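PDB 1OQ1: protein yesU from Bacillus subtilis, which is of unknown function but has a galectin-like beta-sandwich fold, which might suggest that it binds carbohydrate. Local coordinates for residues A[102-105]-A[106-110]; A[122-125]-A[126-129]. One frame throughout, in Å; residues are numbered along the deposited sequence.

Contact 1 of 2, residues A[102-105]-A[106-110]; sequences GTYP and EYHSG
Tyr104 turns its CG away from its backbone N (chi1 -153°), while His108, one helical turn later, holds its own CG between backbone N and carbonyl carbon (chi1 63°); together these torsions carry an imidazole edge to a phenol face. The pair brackets the single-turn helix 105-108, with His108 in it and Tyr104 just ahead of it, in the loop between strands 76-86 and 112-122 of the galectin-like sandwich. The stack is T-shaped, with ring planes at 88°, and His108 CD2 lies over the centre of the tyrosine ring, 3.4 Å from Tyr104 CD2. Beyond the stack, Tyr104 OH bonds to His116 ND1.

Pro105 borders the histidine from another direction. Its CA stands over a face of the imidazole, 3.7 Å from the His108 ring centroid, in a CH-pi contact. Proline suits the first turn because it has no backbone N-H to leave without a partner. At the imidazole edge, His108 ND1 and Ser109 OG are hydrogen-bonded at 2.7 Å, which should fix how the ring is rotated.

The backbone closes the turn tightly. Tyr104 O accepts from both Tyr107 N (2.8 Å) and His108 N, and Thr103 O receives Glu106 N. In return, the extended Glu106 side chain reaches back so that its OE1 takes Thr103 N at 3.1 Å from above the carboxylate plane, and also Thr101 N. A carboxylate is well suited to gather such N-H groups.

Gly102 has a positive phi at which a CB would jam against the preceding carbonyl. Close by, Tyr107 pushes its ring in among Val52, Trp54 and Phe81, and its hydroxyl bonds to Glu28. That same Tyr107 OH also takes a weak hydrogen bond from Gly102 N at 3.0 Å.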
# COMPACT_ATOMS: atom_id res chain seq x y z
N GLY A 102 -8.49 11.54 2.44
CA GLY A 102 -8.82 10.14 2.31
C GLY A 102 -9.84 9.84 1.22
O GLY A 102 -10.26 8.69 1.05
N THR A 103 -10.26 10.88 0.49
CA THR A 103 -11.23 10.71 -0.59
C THR A 103 -10.43 10.32 -1.83
O THR A 103 -9.61 11.09 -2.33
CB THR A 103 -12.00 12.03 -0.84
OG1 THR A 103 -12.47 12.54 0.42
CG2 THR A 103 -13.20 11.78 -1.73
N TYR A 104 -10.69 9.11 -2.34
CA TYR A 104 -9.93 8.56 -3.46
C TYR A 104 -9.50 9.46 -4.61
O TYR A 104 -8.33 9.45 -4.99
CB TYR A 104 -10.65 7.31 -4.00
CG TYR A 104 -9.73 6.31 -4.68
CD1 TYR A 104 -8.38 6.23 -4.34
CD2 TYR A 104 -10.22 5.41 -5.62
CE1 TYR A 104 -7.54 5.27 -4.92
CE2 TYR A 104 -9.39 4.44 -6.20
CZ TYR A 104 -8.05 4.38 -5.85
OH TYR A 104 -7.23 3.43 -6.41
N PRO A 105 -10.42 10.25 -5.18
CA PRO A 105 -10.04 11.13 -6.29
C PRO A 105 -8.89 12.08 -5.99
O PRO A 105 -8.20 12.54 -6.90
CB PRO A 105 -11.34 11.86 -6.62
CG PRO A 105 -12.38 10.83 -6.30
CD PRO A 105 -11.88 10.29 -4.98
N GLU A 106 -8.68 12.38 -4.71
CA GLU A 106 -7.60 13.28 -4.31
C GLU A 106 -6.26 12.61 -4.55
O GLU A 106 -5.23 13.27 -4.68
CB GLU A 106 -7.71 13.63 -2.83
CG GLU A 106 -9.07 14.17 -2.42
CD GLU A 106 -9.20 14.32 -0.91
OE1 GLU A 106 -8.67 13.45 -0.19
OE2 GLU A 106 -9.86 15.28 -0.46
N TYR A 107 -6.28 11.28 -4.62
CA TYR A 107 -5.07 10.50 -4.82
C TYR A 107 -4.83 10.07 -6.26
O TYR A 107 -3.69 10.06 -6.71
CB TYR A 107 -5.08 9.28 -3.89
CG TYR A 107 -5.23 9.68 -2.44
CD1 TYR A 107 -4.11 9.92 -1.64
CD2 TYR A 107 -6.49 9.91 -1.90
CE1 TYR A 107 -4.25 10.38 -0.33
CE2 TYR A 107 -6.64 10.36 -0.60
CZ TYR A 107 -5.52 10.60 0.18
OH TYR A 107 -5.68 11.10 1.45
N HIS A 108 -5.89 9.71 -6.98
CA HIS A 108 -5.69 9.28 -8.37
C HIS A 108 -5.92 10.36 -9.41
O HIS A 108 -5.48 10.21 -10.56
CB HIS A 108 -6.55 8.03 -8.68
CG HIS A 108 -8.03 8.25 -8.58
ND1 HIS A 108 -8.72 9.12 -9.39
CD2 HIS A 108 -8.96 7.63 -7.81
CE1 HIS A 108 -10.01 9.04 -9.13
NE2 HIS A 108 -10.19 8.14 -8.18
N SER A 109 -6.56 11.45 -9.01
CA SER A 109 -6.84 12.57 -9.92
C SER A 109 -6.60 13.92 -9.24
O SER A 109 -7.38 14.86 -9.40
CB SER A 109 -8.29 12.49 -10.41
OG SER A 109 -8.55 11.27 -11.08
N GLY A 110 -5.52 14.00 -8.47
CA GLY A 110 -5.19 15.23 -7.77
C GLY A 110 -3.88 15.82 -8.25
O GLY A 110 -3.64 15.87 -9.46

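Contact 2 of 2, residues A[122-125]-A[126-129]; sequences RKYA and EERA
Charged side chains and backbone amides meet first through Glu127, whose OE1 receives two N-H groups: Tyr124 N at 3.1 Å, from above the carboxylate plane, and Lys123 N at 3.0 Å, a weak bond. Tyr124 is the N-cap of helix 125-128, so Glu127 reaches back as the third helical residue does in half of a capping box. Its extended chain lies alongside the Tyr124 side chain.

The guanidinium of Arg128 works the opposite way, as a donor. A bend at chi3 (-68°) folds it back over the preceding turn, where NH1 gives a bond to Arg122 O (3.1 Å) and a weak one to Lys123 O (3.0 Å). Both oxygens sit at its edge, and one face rests on the Tyr124-Ala125 peptide. NH2 donates to a water that in turn bonds weakly to Lys123 O.

Backbone bonds complete the turn, Arg128 N to Tyr124 O at 3.0 Å and Ala129 N to Ala125 O at 2.9 Å.

Since an acid gathers the amides and a base the carbonyls, the contact divides its polar work by charge, and Glu127 near the helix start should also suit the helix dipole.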
# COMPACT_ATOMS: atom_id res chain seq x y z
N ARG A 122 -12.66 -6.41 -0.95
CA ARG A 122 -13.92 -7.02 -0.57
C ARG A 122 -14.97 -6.02 -0.08
O ARG A 122 -15.80 -6.34 0.76
CB ARG A 122 -13.67 -8.06 0.54
CG ARG A 122 -12.42 -8.92 0.35
CD ARG A 122 -12.53 -9.87 -0.84
NE ARG A 122 -11.22 -10.43 -1.18
CZ ARG A 122 -10.65 -11.45 -0.55
NH1 ARG A 122 -11.27 -12.05 0.46
NH2 ARG A 122 -9.44 -11.85 -0.92
N LYS A 123 -14.92 -4.80 -0.60
CA LYS A 123 -15.87 -3.76 -0.20
C LYS A 123 -17.23 -3.92 -0.87
O LYS A 123 -18.27 -3.79 -0.21
CB LYS A 123 -15.29 -2.37 -0.53
CG LYS A 123 -16.27 -1.21 -0.40
CD LYS A 123 -16.75 -1.00 1.03
CE LYS A 123 -17.71 0.18 1.10
NZ LYS A 123 -18.17 0.47 2.49
N TYR A 124 -17.23 -4.21 -2.17
CA TYR A 124 -18.47 -4.35 -2.93
C TYR A 124 -18.71 -5.78 -3.42
O TYR A 124 -17.77 -6.56 -3.57
CB TYR A 124 -18.45 -3.39 -4.12
CG TYR A 124 -18.29 -1.94 -3.73
CD1 TYR A 124 -19.31 -1.27 -3.04
CD2 TYR A 124 -17.12 -1.24 -4.03
CE1 TYR A 124 -19.16 0.07 -2.66
CE2 TYR A 124 -16.97 0.10 -3.66
CZ TYR A 124 -17.99 0.75 -2.98
OH TYR A 124 -17.83 2.07 -2.62
N ALA A 125 -19.97 -6.11 -3.68
CA ALA A 125 -20.33 -7.44 -4.16
C ALA A 125 -19.55 -7.86 -5.39
O ALA A 125 -19.06 -8.99 -5.48
CB ALA A 125 -21.83 -7.50 -4.45
N GLU A 126 -19.42 -6.95 -6.36
CA GLU A 126 -18.69 -7.26 -7.58
C GLU A 126 -17.25 -7.66 -7.27
O GLU A 126 -16.69 -8.53 -7.93
CB GLU A 126 -18.68 -6.06 -8.53
CG GLU A 126 -19.97 -5.88 -9.30
CD GLU A 126 -19.87 -4.78 -10.33
OE1 GLU A 126 -19.78 -3.60 -9.94
OE2 GLU A 126 -19.87 -5.09 -11.54
N GLU A 127 -16.65 -7.01 -6.27
CA GLU A 127 -15.28 -7.30 -5.91
C GLU A 127 -15.20 -8.65 -5.20
O GLU A 127 -14.31 -9.45 -5.47
CB GLU A 127 -14.72 -6.20 -5.01
CG GLU A 127 -14.81 -4.82 -5.63
CD GLU A 127 -14.32 -3.73 -4.70
OE1 GLU A 127 -14.43 -3.90 -3.47
OE2 GLU A 127 -13.85 -2.68 -5.20
N ARG A 128 -16.14 -8.91 -4.30
CA ARG A 128 -16.14 -10.17 -3.58
C ARG A 128 -16.43 -11.36 -4.50
O ARG A 128 -16.05 -12.49 -4.19
CB ARG A 128 -17.14 -10.14 -2.43
CG ARG A 128 -16.77 -9.14 -1.33
CD ARG A 128 -17.62 -9.36 -0.08
NE ARG A 128 -19.03 -9.02 -0.30
CZ ARG A 128 -19.53 -7.79 -0.25
NH1 ARG A 128 -18.74 -6.75 0.01
NH2 ARG A 128 -20.83 -7.59 -0.46
N ALA A 129 -17.09 -11.11 -5.62
CA ALA A 129 -17.45 -12.17 -6.57
C ALA A 129 -16.29 -12.69 -7.41
O ALA A 129 -16.37 -13.78 -7.99
CB ALA A 129 -18.57 -11.67 -7.49
O HOH W 1 -21.51 -4.56 0.14

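Overall arrangement
Following the chain from the N terminus, strand 76-86 leads into a long loop that ends in contact 1, after which strand 112-122 runs along the seven-stranded sheet to contact 2, and the chain returns as strand 132-138. The two contacts lie in series: neither nests in nor crosses the other, and each closes only a short turn around one small helix. The centres of contact 1 and contact 2 are about 21 Å apart, and the nearest atoms of contact 1 and contact 2 are about 8 Å apart, without touching. Contact 1 joins its turn to strands 51-54 and 76-86, whereas contact 2 lies against strand 199-205 through Lys123 and Tyr124, so both turns border the same sheet.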